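Local coordinates for protein glutathione S-transferase 1 (Ascaris suum, PDB 4Q5F) that conjugates reduced glutathione to a wide range of hydrophobic electrophiles and can also act as a glutathione peroxidase, at residues P116-R119 against G123-E126; D43-R48 against K207-E212; F104-D109 against L145-K150; A112-C117 against V138-K143. All blocks are in the same frame, centred on the assembly; numbering follows the deposited sequence.

Interaction 1: residues P116-R119 against G123-E126; sequences PCFR and GFEE. With GSH (glutathione), chain F.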
loop_
_atom_site.group_PDB
_atom_site.type_symbol
_atom_site.label_atom_id
_atom_site.label_comp_id
_atom_site.label_asym_id
_atom_site.label_seq_id
_atom_site.Cartn_x
_atom_site.Cartn_y
_atom_site.Cartn_z
ATOM N N PRO B 116 -0.327 -14.230 5.486
ATOM C CA PRO B 116 -0.927 -15.427 4.877
ATOM C C PRO B 116 -0.662 -16.716 5.659
ATOM O O PRO B 116 -1.339 -17.718 5.425
ATOM C CB PRO B 116 -0.245 -15.500 3.507
ATOM C CG PRO B 116 0.182 -14.113 3.215
ATOM C CD PRO B 116 0.536 -13.506 4.538
ATOM N N CYS B 117 0.311 -16.681 6.567
ATOM C CA CYS B 117 0.665 -17.836 7.391
ATOM C C CYS B 117 0.270 -17.631 8.848
ATOM O O CYS B 117 0.661 -18.408 9.720
ATOM C CB CYS B 117 2.169 -18.086 7.334
ATOM S SG CYS B 117 2.833 -18.405 5.687
ATOM N N PHE B 118 -0.498 -16.582 9.110
ATOM C CA PHE B 118 -0.854 -16.213 10.474
ATOM C C PHE B 118 -1.661 -17.294 11.190
ATOM O O PHE B 118 -1.394 -17.619 12.348
ATOM C CB PHE B 118 -1.657 -14.912 10.476
ATOM C CG PHE B 118 -2.461 -14.709 11.724
ATOM C CD1 PHE B 118 -1.854 -14.281 12.891
ATOM C CD2 PHE B 118 -3.823 -14.958 11.735
ATOM C CE1 PHE B 118 -2.591 -14.102 14.043
ATOM C CE2 PHE B 118 -4.561 -14.781 12.884
ATOM C CZ PHE B 118 -3.944 -14.353 14.037
ATOM N N ARG B 119 -2.654 -17.842 10.499
ATOM C CA ARG B 119 -3.604 -18.753 11.126
ATOM C C ARG B 119 -2.992 -20.111 11.455
ATOM O O ARG B 119 -3.311 -20.705 12.485
ATOM C CB ARG B 119 -4.839 -18.920 10.241
ATOM C CG ARG B 119 -5.710 -17.676 10.193
ATOM C CD ARG B 119 -6.797 -17.776 9.138
ATOM N NE ARG B 119 -7.659 -18.938 9.337
ATOM C CZ ARG B 119 -8.569 -19.041 10.299
ATOM N NH1 ARG B 119 -8.735 -18.057 11.172
ATOM N NH2 ARG B 119 -9.310 -20.137 10.397
ATOM N N GLY B 123 -2.568 -21.340 15.147
ATOM C CA GLY B 123 -3.114 -22.654 15.435
ATOM C C GLY B 123 -4.542 -22.830 14.953
ATOM O O GLY B 123 -5.137 -23.891 15.138
ATOM N N PHE B 124 -5.093 -21.793 14.329
ATOM C CA PHE B 124 -6.475 -21.824 13.863
ATOM C C PHE B 124 -6.633 -22.681 12.610
ATOM O O PHE B 124 -7.736 -23.127 12.291
ATOM C CB PHE B 124 -6.966 -20.402 13.582
ATOM C CG PHE B 124 -6.933 -19.500 14.784
ATOM C CD1 PHE B 124 -7.416 -19.936 16.008
ATOM C CD2 PHE B 124 -6.414 -18.221 14.693
ATOM C CE1 PHE B 124 -7.384 -19.110 17.116
ATOM C CE2 PHE B 124 -6.379 -17.393 15.797
ATOM C CZ PHE B 124 -6.864 -17.838 17.010
ATOM N N GLU B 125 -5.528 -22.903 11.904
ATOM C CA GLU B 125 -5.533 -23.702 10.681
ATOM C C GLU B 125 -4.521 -24.837 10.780
ATOM O O GLU B 125 -3.418 -24.654 11.293
ATOM C CB GLU B 125 -5.220 -22.818 9.472
ATOM C CG GLU B 125 -6.329 -21.831 9.129
ATOM C CD GLU B 125 -7.576 -22.505 8.588
ATOM O OE1 GLU B 125 -7.512 -23.703 8.242
ATOM O OE2 GLU B 125 -8.625 -21.832 8.508
ATOM N N GLU B 126 -4.909 -26.010 10.289
ATOM C CA GLU B 126 -4.062 -27.194 10.363
ATOM C C GLU B 126 -2.807 -27.021 9.517
ATOM O O GLU B 126 -2.887 -26.688 8.335
ATOM C CB GLU B 126 -4.836 -28.430 9.896
HETATM C CB2 GSH F . 0.612 -19.512 4.008
HETATM S SG2 GSH F . 1.884 -20.098 5.088
#
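The guanidinium of Arg119 meets Phe124 over one face, where Phe124 CB sits toward the rim at 3.8 Å from Arg119 NH1, and meets Glu125 at an edge. Glu125 OE2 lies within 1° of the guanidinium plane and accepts a nearly straight hydrogen bond from Arg119 NH2 at 2.6 Å, part of a salt bridge; Arg119 NE adds a weak bond to the same oxygen. OE2 is approached on its anti side, somewhat out of the carboxylate plane. The bend of the arginine at chi3 (57°) turns its head back toward the residues after the helix. At the edge of the Phe124 ring, CE2 approaches Phe118 CZ at 4.3 Å, a loose apolar touch. The carbonyl of Arg119 faces three successive N-H groups: Glu125 N binds Arg119 O at 3.2 Å from above the carbonyl plane, whereas the bonds from Gly123 N and Phe124 N are weak. In front of the helix, the N-cap Cys117 is modified: its SG is joined to glutathione SG2 at 2.0 Å, a mixed disulfide. Gly123, with a positive phi of 95° that calls for glycine, is the first residue to leave helical geometry at the C-terminal end of helix 118-122, on the surface of the helical C-terminal domain.

Interaction 2: residues D43-R48 against K207-E212; sequences DNRLKR and KKWIAE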
loop_
_atom_site.group_PDB
_atom_site.type_symbol
_atom_site.label_atom_id
_atom_site.label_comp_id
_atom_site.label_asym_id
_atom_site.label_seq_id
_atom_site.Cartn_x
_atom_site.Cartn_y
_atom_site.Cartn_z
ATOM N N ASP B 43 -15.891 3.900 18.174
ATOM C CA ASP B 43 -15.178 2.659 17.923
ATOM C C ASP B 43 -16.189 1.539 17.707
ATOM O O ASP B 43 -16.390 0.689 18.577
ATOM C CB ASP B 43 -14.251 2.338 19.098
ATOM C CG ASP B 43 -13.307 1.184 18.804
ATOM O OD1 ASP B 43 -13.292 0.694 17.655
ATOM O OD2 ASP B 43 -12.564 0.778 19.722
ATOM N N ASN B 44 -16.831 1.549 16.541
ATOM C CA ASN B 44 -17.868 0.572 16.237
ATOM C C ASN B 44 -17.282 -0.803 15.960
ATOM O O ASN B 44 -16.923 -1.120 14.826
ATOM C CB ASN B 44 -18.707 1.014 15.038
ATOM C CG ASN B 44 -19.827 0.038 14.724
ATOM O OD1 ASN B 44 -20.306 -0.676 15.605
ATOM N ND2 ASN B 44 -20.245 -0.004 13.464
ATOM N N ARG B 45 -17.187 -1.616 17.003
ATOM C CA ARG B 45 -16.701 -2.976 16.861
ATOM C C ARG B 45 -17.868 -3.895 16.511
ATOM O O ARG B 45 -18.842 -4.000 17.255
ATOM C CB ARG B 45 -15.977 -3.406 18.136
ATOM C CG ARG B 45 -14.727 -2.563 18.393
ATOM C CD ARG B 45 -14.168 -2.756 19.787
ATOM N NE ARG B 45 -12.862 -3.418 19.768
ATOM C CZ ARG B 45 -11.694 -2.827 20.017
ATOM N NH1 ARG B 45 -11.624 -1.537 20.324
ATOM N NH2 ARG B 45 -10.578 -3.540 19.967
ATOM N N LEU B 46 -17.753 -4.551 15.360
ATOM C CA LEU B 46 -18.875 -5.230 14.723
ATOM C C LEU B 46 -18.929 -6.707 15.097
ATOM O O LEU B 46 -17.913 -7.403 15.077
ATOM C CB LEU B 46 -18.749 -5.088 13.203
ATOM C CG LEU B 46 -19.988 -5.334 12.343
ATOM C CD1 LEU B 46 -20.893 -4.110 12.341
ATOM C CD2 LEU B 46 -19.579 -5.704 10.927
ATOM N N LYS B 47 -20.124 -7.181 15.436
ATOM C CA LYS B 47 -20.330 -8.588 15.755
ATOM C C LYS B 47 -20.348 -9.408 14.467
ATOM O O LYS B 47 -20.809 -8.929 13.429
ATOM C CB LYS B 47 -21.648 -8.774 16.514
ATOM C CG LYS B 47 -21.751 -7.941 17.786
ATOM C CD LYS B 47 -23.119 -8.070 18.447
ATOM C CE LYS B 47 -24.197 -7.296 17.699
ATOM N NZ LYS B 47 -23.926 -5.828 17.659
ATOM N N ARG B 48 -19.837 -10.634 14.541
ATOM C CA ARG B 48 -19.858 -11.555 13.405
ATOM C C ARG B 48 -21.274 -11.673 12.857
ATOM O O ARG B 48 -21.486 -11.855 11.659
ATOM C CB ARG B 48 -19.359 -12.935 13.839
ATOM C CG ARG B 48 -17.938 -12.944 14.380
ATOM C CD ARG B 48 -17.530 -14.328 14.866
ATOM N NE ARG B 48 -16.089 -14.546 14.735
ATOM C CZ ARG B 48 -15.188 -14.283 15.678
ATOM N NH1 ARG B 48 -15.557 -13.787 16.855
ATOM N NH2 ARG B 48 -13.904 -14.520 15.444
ATOM N N LYS B 207 0.119 4.428 25.854
ATOM C CA LYS B 207 0.280 3.632 27.062
ATOM C C LYS B 207 -1.065 3.453 27.751
ATOM O O LYS B 207 -1.391 2.371 28.237
ATOM C CB LYS B 207 1.264 4.314 28.010
ATOM C CG LYS B 207 1.725 3.435 29.156
ATOM C CD LYS B 207 2.726 4.164 30.036
ATOM N N LYS B 208 -1.844 4.529 27.786
ATOM C CA LYS B 208 -3.173 4.491 28.372
ATOM C C LYS B 208 -4.070 3.550 27.578
ATOM O O LYS B 208 -4.685 2.646 28.142
ATOM C CB LYS B 208 -3.782 5.895 28.402
ATOM N N TRP B 209 -4.125 3.758 26.266
ATOM C CA TRP B 209 -4.996 2.972 25.398
ATOM C C TRP B 209 -4.716 1.473 25.486
ATOM O O TRP B 209 -5.643 0.665 25.560
ATOM C CB TRP B 209 -4.856 3.431 23.947
ATOM C CG TRP B 209 -5.604 2.564 22.985
ATOM C CD1 TRP B 209 -5.109 1.966 21.863
ATOM C CD2 TRP B 209 -6.981 2.183 23.068
ATOM N NE1 TRP B 209 -6.095 1.243 21.237
ATOM C CE2 TRP B 209 -7.255 1.360 21.957
ATOM C CE3 TRP B 209 -8.010 2.462 23.971
ATOM C CZ2 TRP B 209 -8.514 0.812 21.728
ATOM C CZ3 TRP B 209 -9.260 1.918 23.740
ATOM C CH2 TRP B 209 -9.502 1.103 22.628
ATOM N N ILE B 210 -3.438 1.108 25.470
ATOM C CA ILE B 210 -3.043 -0.296 25.519
ATOM C C ILE B 210 -3.534 -0.957 26.806
ATOM O O ILE B 210 -3.869 -2.142 26.818
ATOM C CB ILE B 210 -1.507 -0.451 25.376
ATOM C CG1 ILE B 210 -1.095 -0.135 23.933
ATOM C CG2 ILE B 210 -1.051 -1.864 25.775
ATOM C CD1 ILE B 210 0.378 -0.338 23.622
ATOM N N ALA B 211 -3.591 -0.181 27.885
ATOM C CA ALA B 211 -4.004 -0.699 29.186
ATOM C C ALA B 211 -5.509 -0.980 29.238
ATOM O O ALA B 211 -5.946 -1.932 29.884
ATOM C CB ALA B 211 -3.608 0.276 30.292
ATOM N N GLU B 212 -6.290 -0.157 28.542
ATOM C CA GLU B 212 -7.749 -0.188 28.645
ATOM C C GLU B 212 -8.402 -0.982 27.518
ATOM O O GLU B 212 -9.500 -1.512 27.686
ATOM C CB GLU B 212 -8.317 1.237 28.624
ATOM C CG GLU B 212 -7.622 2.212 29.560
ATOM C CD GLU B 212 -8.085 3.645 29.372
ATOM O OE1 GLU B 212 -8.916 3.894 28.473
ATOM O OE2 GLU B 212 -7.614 4.525 30.126
#
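Asp43 and Trp209 mark the nearest backbone approach of strand 42-46 to helix 204-212, yet their CA atoms stand 12.6 Å apart, so the contact is made by side chains, Trp209 reaching furthest and the shorter Asp43 also touching it. The strand hydrogen-bonds through its backbone to Tyr20 of the neighbouring strand, at the outer margin of the sheet. From the helix, Trp209 reaches across with CG anti to its backbone N (chi1 173°), which carries the six-membered ring to the strand. Arg45 NH1 arrives near the ring plane, at the edge, 4.1 Å from Trp209 CH2; the guanidinium is inclined by 47° to the indole, so this is not a stacked cation-pi pair. Asp43 OD2 comes to 4.2 Å from the same Trp209 CH2 and also holds Arg45 NH1 at 2.6 Å, a salt bridge whose hydrogen-bond geometry is weak. Arg45 NH2 binds the carbonyl of Asp22, and His35 stacks on the indole. With just 62 Å² buried, the contact between the thioredoxin-like and helical domains is van der Waals in nature, while Arg31 and Glu28 of helix 27-37 bind Asp43 OD1 and Trp209 NE1, so that this helix bridges the two sides.

Interaction 3: residues F104-D109 against L145-K150; sequences FDQFKD and LPLLEK. With GSH (glutathione), chain C.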
loop_
_atom_site.group_PDB
_atom_site.type_symbol
_atom_site.label_atom_id
_atom_site.label_comp_id
_atom_site.label_asym_id
_atom_site.label_seq_id
_atom_site.Cartn_x
_atom_site.Cartn_y
_atom_site.Cartn_z
ATOM N N PHE B 104 6.258 2.678 5.695
ATOM C CA PHE B 104 5.082 1.866 5.981
ATOM C C PHE B 104 4.800 0.883 4.848
ATOM O O PHE B 104 4.340 -0.231 5.092
ATOM C CB PHE B 104 3.846 2.727 6.243
ATOM C CG PHE B 104 2.647 1.928 6.667
ATOM C CD1 PHE B 104 2.564 1.417 7.951
ATOM C CD2 PHE B 104 1.613 1.673 5.781
ATOM C CE1 PHE B 104 1.469 0.672 8.347
ATOM C CE2 PHE B 104 0.514 0.930 6.174
ATOM C CZ PHE B 104 0.442 0.429 7.457
ATOM N N ASP B 105 5.077 1.295 3.614
ATOM C CA ASP B 105 4.928 0.406 2.467
ATOM C C ASP B 105 5.903 -0.766 2.563
ATOM O O ASP B 105 5.583 -1.885 2.162
ATOM C CB ASP B 105 5.160 1.159 1.154
ATOM C CG ASP B 105 3.926 1.909 0.676
ATOM O OD1 ASP B 105 2.853 1.780 1.304
ATOM O OD2 ASP B 105 4.030 2.623 -0.343
ATOM N N GLN B 106 7.096 -0.508 3.087
ATOM C CA GLN B 106 8.077 -1.571 3.272
ATOM C C GLN B 106 7.605 -2.508 4.377
ATOM O O GLN B 106 7.760 -3.727 4.285
ATOM C CB GLN B 106 9.455 -1.001 3.617
ATOM C CG GLN B 106 10.544 -2.060 3.742
ATOM C CD GLN B 106 10.750 -2.843 2.457
ATOM O OE1 GLN B 106 10.509 -2.336 1.363
ATOM N NE2 GLN B 106 11.193 -4.089 2.585
ATOM N N PHE B 107 7.034 -1.927 5.427
ATOM C CA PHE B 107 6.425 -2.711 6.493
ATOM C C PHE B 107 5.280 -3.547 5.931
ATOM O O PHE B 107 5.072 -4.689 6.341
ATOM C CB PHE B 107 5.916 -1.794 7.605
ATOM C CG PHE B 107 4.876 -2.428 8.482
ATOM C CD1 PHE B 107 5.238 -3.318 9.479
ATOM C CD2 PHE B 107 3.534 -2.131 8.311
ATOM C CE1 PHE B 107 4.280 -3.903 10.286
ATOM C CE2 PHE B 107 2.572 -2.713 9.115
ATOM C CZ PHE B 107 2.946 -3.600 10.104
ATOM N N LYS B 108 4.545 -2.970 4.986
ATOM C CA LYS B 108 3.457 -3.678 4.323
ATOM C C LYS B 108 3.973 -4.876 3.524
ATOM O O LYS B 108 3.350 -5.937 3.528
ATOM C CB LYS B 108 2.676 -2.729 3.412
ATOM C CG LYS B 108 1.433 -2.121 4.059
ATOM C CD LYS B 108 0.843 -1.009 3.197
ATOM C CE LYS B 108 -0.538 -1.366 2.669
ATOM N NZ LYS B 108 -1.035 -0.338 1.710
ATOM N N ASP B 109 5.105 -4.706 2.843
ATOM C CA ASP B 109 5.721 -5.806 2.103
ATOM C C ASP B 109 6.095 -6.934 3.056
ATOM O O ASP B 109 5.877 -8.109 2.765
ATOM C CB ASP B 109 6.978 -5.340 1.361
ATOM C CG ASP B 109 6.665 -4.517 0.124
ATOM O OD1 ASP B 109 5.499 -4.521 -0.324
ATOM O OD2 ASP B 109 7.596 -3.875 -0.406
ATOM N N LEU B 145 13.536 -6.991 8.867
ATOM C CA LEU B 145 13.887 -6.279 10.094
ATOM C C LEU B 145 15.151 -5.424 9.945
ATOM O O LEU B 145 15.165 -4.273 10.378
ATOM C CB LEU B 145 14.034 -7.250 11.269
ATOM C CG LEU B 145 12.755 -7.946 11.750
ATOM C CD1 LEU B 145 13.049 -8.770 12.993
ATOM C CD2 LEU B 145 11.629 -6.957 12.029
ATOM N N PRO B 146 16.216 -5.978 9.343
ATOM C CA PRO B 146 17.391 -5.126 9.121
ATOM C C PRO B 146 17.083 -3.886 8.279
ATOM O O PRO B 146 17.690 -2.836 8.491
ATOM C CB PRO B 146 18.374 -6.042 8.376
ATOM C CG PRO B 146 17.698 -7.363 8.221
ATOM C CD PRO B 146 16.515 -7.401 9.118
ATOM N N LEU B 147 16.149 -4.005 7.340
ATOM C CA LEU B 147 15.784 -2.878 6.485
ATOM C C LEU B 147 15.006 -1.817 7.263
ATOM O O LEU B 147 15.195 -0.620 7.047
ATOM C CB LEU B 147 14.973 -3.359 5.277
ATOM C CG LEU B 147 15.697 -4.357 4.368
ATOM C CD1 LEU B 147 14.752 -4.935 3.328
ATOM C CD2 LEU B 147 16.897 -3.707 3.692
ATOM N N LEU B 148 14.133 -2.253 8.166
ATOM C CA LEU B 148 13.400 -1.321 9.018
ATOM C C LEU B 148 14.347 -0.653 10.009
ATOM O O LEU B 148 14.220 0.537 10.308
ATOM C CB LEU B 148 12.284 -2.041 9.781
ATOM C CG LEU B 148 11.123 -2.644 8.983
ATOM C CD1 LEU B 148 10.071 -3.191 9.937
ATOM C CD2 LEU B 148 10.503 -1.628 8.035
ATOM N N GLU B 149 15.301 -1.431 10.514
ATOM C CA GLU B 149 16.253 -0.944 11.502
ATOM C C GLU B 149 17.248 0.014 10.856
ATOM O O GLU B 149 17.656 1.003 11.467
ATOM C CB GLU B 149 16.991 -2.122 12.139
ATOM C CG GLU B 149 17.373 -1.919 13.593
ATOM C CD GLU B 149 17.842 -3.206 14.246
ATOM O OE1 GLU B 149 18.297 -4.109 13.513
ATOM O OE2 GLU B 149 17.747 -3.322 15.487
ATOM N N LYS B 150 17.635 -0.289 9.620
ATOM C CA LYS B 150 18.514 0.583 8.846
ATOM C C LYS B 150 17.872 1.953 8.675
ATOM O O LYS B 150 18.495 2.984 8.926
ATOM C CB LYS B 150 18.787 -0.034 7.472
ATOM C CG LYS B 150 19.327 0.945 6.431
ATOM C CD LYS B 150 19.691 0.240 5.133
ATOM C CE LYS B 150 20.054 1.240 4.046
ATOM N NZ LYS B 150 20.681 0.584 2.865
HETATM N N1 GSH C . 7.186 -2.677 -2.615
HETATM C CA1 GSH C . 8.140 -2.245 -3.572
HETATM C C1 GSH C . 7.573 -1.082 -4.352
HETATM O O11 GSH C . 8.340 -0.201 -4.817
HETATM O O12 GSH C . 6.334 -0.993 -4.537
HETATM C CB1 GSH C . 8.461 -3.400 -4.506
HETATM C CG1 GSH C . 9.668 -3.039 -5.379
HETATM C CD1 GSH C . 10.183 -4.280 -6.123
HETATM O OE1 GSH C . 9.690 -5.365 -5.907
HETATM N N2 GSH C . 11.257 -4.136 -7.071
HETATM C CA2 GSH C . 11.786 -5.257 -7.785
HETATM C C2 GSH C . 13.294 -5.269 -7.579
HETATM O O2 GSH C . 13.852 -4.258 -7.180
HETATM C CB2 GSH C . 11.491 -5.131 -9.255
HETATM S SG2 GSH C . 9.750 -4.982 -9.512
HETATM N N3 GSH C . 14.067 -6.459 -7.860
HETATM C CA3 GSH C . 15.494 -6.457 -7.655
HETATM C C3 GSH C . 15.813 -6.805 -6.199
HETATM O O31 GSH C . 14.905 -6.780 -5.328
HETATM O O32 GSH C . 16.987 -7.116 -5.875
#
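Gln106 and Leu147 face each other across an antiparallel pair of long helices, 94-114 and 129-155, in the all-helical C-terminal domain. The local axes run 169° apart in direction and approach to 10.5 Å, a spacing bridged by side chains. A chi1 of -177° sets CG of Gln106 beside its carbonyl carbon, and the chain then bends at chi2, bringing the amide end to the leucine: Gln106 NE2 is 3.7 Å from Leu147 CD1. Gln106 CG also approaches Leu148 CD2 at 4.3 Å, and the same methyl lies 4.4 Å from Phe107 N, resting against the helix backbone. All of this is van der Waals contact. The two helices line the subunit interface of the glutathione transferase dimer, where Gln106 packs on Phe60 and Leu147 on Pro59 of the second subunit. Asp109, three residues after Gln106 and about one turn further on, contributes to the glutathione site of that subunit: N1 of the bound glutathione donates to Asp109 OD2 at 2.5 Å, and the ligand is also hydrogen-bonded by Lys55, Trp51, Ser76 and Gln75 of the second subunit, Gln75 adding a weak bond to Asp109 OD2. The Phe107 ring packs on Ile172 and Ser175 of helix 167-182.

Interaction 4: residues A112-C117 against V138-K143; sequences AELRPC and VPARDK. With GSH (glutathione), chain F.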
loop_
_atom_site.group_PDB
_atom_site.type_symbol
_atom_site.label_atom_id
_atom_site.label_comp_id
_atom_site.label_asym_id
_atom_site.label_seq_id
_atom_site.Cartn_x
_atom_site.Cartn_y
_atom_site.Cartn_z
ATOM N N ALA B 112 3.114 -8.763 4.141
ATOM C CA ALA B 112 2.573 -9.560 3.047
ATOM C C ALA B 112 3.159 -10.974 3.046
ATOM O O ALA B 112 2.574 -11.898 2.483
ATOM C CB ALA B 112 2.832 -8.876 1.713
ATOM N N GLU B 113 4.315 -11.133 3.683
ATOM C CA GLU B 113 4.963 -12.435 3.787
ATOM C C GLU B 113 4.350 -13.222 4.939
ATOM O O GLU B 113 4.064 -14.411 4.809
ATOM C CB GLU B 113 6.466 -12.275 4.038
ATOM C CG GLU B 113 7.176 -11.241 3.164
ATOM C CD GLU B 113 7.920 -11.859 1.997
ATOM O OE1 GLU B 113 7.444 -12.879 1.455
ATOM O OE2 GLU B 113 8.988 -11.321 1.624
ATOM N N LEU B 114 4.145 -12.541 6.063
ATOM C CA LEU B 114 3.745 -13.191 7.309
ATOM C C LEU B 114 2.256 -13.517 7.390
ATOM O O LEU B 114 1.880 -14.640 7.725
ATOM C CB LEU B 114 4.112 -12.299 8.497
ATOM C CG LEU B 114 5.594 -12.018 8.743
ATOM C CD1 LEU B 114 5.741 -11.106 9.950
ATOM C CD2 LEU B 114 6.373 -13.306 8.948
ATOM N N ARG B 115 1.418 -12.529 7.094
ATOM C CA ARG B 115 -0.021 -12.633 7.342
ATOM C C ARG B 115 -0.700 -13.862 6.723
ATOM O O ARG B 115 -1.550 -14.476 7.363
ATOM C CB ARG B 115 -0.731 -11.342 6.914
ATOM C CG ARG B 115 -0.633 -10.237 7.963
ATOM C CD ARG B 115 -1.034 -8.867 7.434
ATOM N NE ARG B 115 -0.624 -7.809 8.358
ATOM C CZ ARG B 115 -0.724 -6.507 8.112
ATOM N NH1 ARG B 115 -1.222 -6.075 6.961
ATOM N NH2 ARG B 115 -0.319 -5.630 9.022
ATOM N N PRO B 116 -0.327 -14.230 5.486
ATOM C CA PRO B 116 -0.927 -15.427 4.877
ATOM C C PRO B 116 -0.662 -16.716 5.659
ATOM O O PRO B 116 -1.339 -17.718 5.425
ATOM C CB PRO B 116 -0.245 -15.500 3.507
ATOM C CG PRO B 116 0.182 -14.113 3.215
ATOM C CD PRO B 116 0.536 -13.506 4.538
ATOM N N CYS B 117 0.311 -16.681 6.567
ATOM C CA CYS B 117 0.665 -17.836 7.391
ATOM C C CYS B 117 0.270 -17.631 8.848
ATOM O O CYS B 117 0.661 -18.408 9.720
ATOM C CB CYS B 117 2.169 -18.086 7.334
ATOM S SG CYS B 117 2.833 -18.405 5.687
ATOM N N VAL B 138 10.906 -16.900 9.519
ATOM C CA VAL B 138 12.260 -16.480 9.889
ATOM C C VAL B 138 13.062 -15.907 8.710
ATOM O O VAL B 138 13.880 -15.014 8.914
ATOM C CB VAL B 138 13.080 -17.568 10.675
ATOM C CG1 VAL B 138 14.515 -17.102 10.914
ATOM C CG2 VAL B 138 12.418 -17.988 11.987
ATOM N N PRO B 139 12.850 -16.386 7.515
ATOM C CA PRO B 139 13.525 -15.747 6.379
ATOM C C PRO B 139 12.965 -14.352 6.102
ATOM O O PRO B 139 13.725 -13.438 5.777
ATOM C CB PRO B 139 13.208 -16.686 5.207
ATOM C CG PRO B 139 12.760 -17.967 5.826
ATOM C CD PRO B 139 12.062 -17.548 7.075
ATOM N N ALA B 140 11.648 -14.198 6.227
ATOM C CA ALA B 140 11.002 -12.899 6.050
ATOM C C ALA B 140 11.504 -11.931 7.112
ATOM O O ALA B 140 11.884 -10.798 6.815
ATOM C CB ALA B 140 9.493 -13.047 6.143
ATOM N N ARG B 141 11.494 -12.401 8.353
ATOM C CA ARG B 141 12.018 -11.658 9.490
ATOM C C ARG B 141 13.452 -11.201 9.236
ATOM O O ARG B 141 13.794 -10.034 9.435
ATOM C CB ARG B 141 11.970 -12.552 10.732
ATOM C CG ARG B 141 12.650 -11.996 11.970
ATOM C CD ARG B 141 12.605 -13.018 13.097
ATOM N NE ARG B 141 13.501 -14.152 12.865
ATOM C CZ ARG B 141 14.718 -14.278 13.390
ATOM N NH1 ARG B 141 15.215 -13.344 14.192
ATOM N NH2 ARG B 141 15.446 -15.351 13.113
ATOM N N ASP B 142 14.286 -12.133 8.791
ATOM C CA ASP B 142 15.704 -11.861 8.594
ATOM C C ASP B 142 15.961 -10.874 7.459
ATOM O O ASP B 142 16.942 -10.132 7.495
ATOM C CB ASP B 142 16.464 -13.165 8.342
ATOM C CG ASP B 142 16.525 -14.054 9.575
ATOM O OD1 ASP B 142 15.769 -13.795 10.536
ATOM O OD2 ASP B 142 17.320 -15.017 9.579
ATOM N N LYS B 143 15.090 -10.860 6.455
ATOM C CA LYS B 143 15.245 -9.921 5.346
ATOM C C LYS B 143 14.777 -8.517 5.718
ATOM O O LYS B 143 15.453 -7.532 5.424
ATOM C CB LYS B 143 14.473 -10.388 4.110
ATOM C CG LYS B 143 14.797 -9.565 2.862
ATOM C CD LYS B 143 13.803 -9.777 1.729
ATOM C CE LYS B 143 14.406 -9.331 0.402
ATOM N NZ LYS B 143 13.380 -9.079 -0.648
HETATM C CB2 GSH F . 0.612 -19.512 4.008
HETATM S SG2 GSH F . 1.884 -20.098 5.088
#
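Glu113 and Leu114 both carry CG beside the backbone N, opposite the carbonyl carbon, and from this shared start their chains converge on Ala140. In Glu113 the chain then bends at chi2 (-100°), so that its aliphatic part rather than its carboxylate meets the facing helix: Glu113 CB lies 3.8 Å from Ala140 CB, and Glu113 CG 4.2 Å from the same methyl. In Leu114, with CD1 extended (chi2 179°), the other branch, CD2, is turned to Ala140 CB at 4.2 Å although the side chain leaves the backbone at an angle to the partner. One methyl thus meets two consecutive residues. The small side chain of Ala140, pointing at the other segment, is consistent with the close backbones: the CA atoms of Glu113 and Ala140 are 6.5 Å apart.

The polar end of Glu113 serves its surroundings instead, OE2 making a weak hydrogen bond to His144 one turn after Ala140. Lys143 NZ stands 5.4 Å from Glu113 OE2, too far for a salt bridge but near enough that the opposite charges may attract. Residues 115-117 form a 3-10 segment, with Cys117 N bonded to Leu114 O at 2.8 Å. On the other side, Pro139 brings no N-H and helix 129-155 kinks there. Around this buried joint, Phe110 of helix 94-114 packs on Ala140, Trp179 of helix 167-182 on Leu114, and Arg115 reaches Phe107 and Leu26, so helices 94-114, 129-155 and 167-182 come together here.

Overall arrangement
Interactions 3 and 4 are buried and tie the same two helices, 94-114 and 129-155, together at centres 11 Å apart, and they touch through Pro146 with Arg141 and Phe107 with Arg115. Both rely on van der Waals contact, though interaction 3 brings a polar amide against leucine and faces the second subunit and its glutathione, whereas interaction 4 is aliphatic and meets no other chain. Interaction 1 shares Pro116 and Cys117 with interaction 4 and lies at the surface, where ionic and backbone bonds dominate. Interaction 2, also superficial, alone joins the two domains; its salt bridge lies within one segment. It encloses the other three along the chain and sits across the chain's centre from interactions 3 and 4.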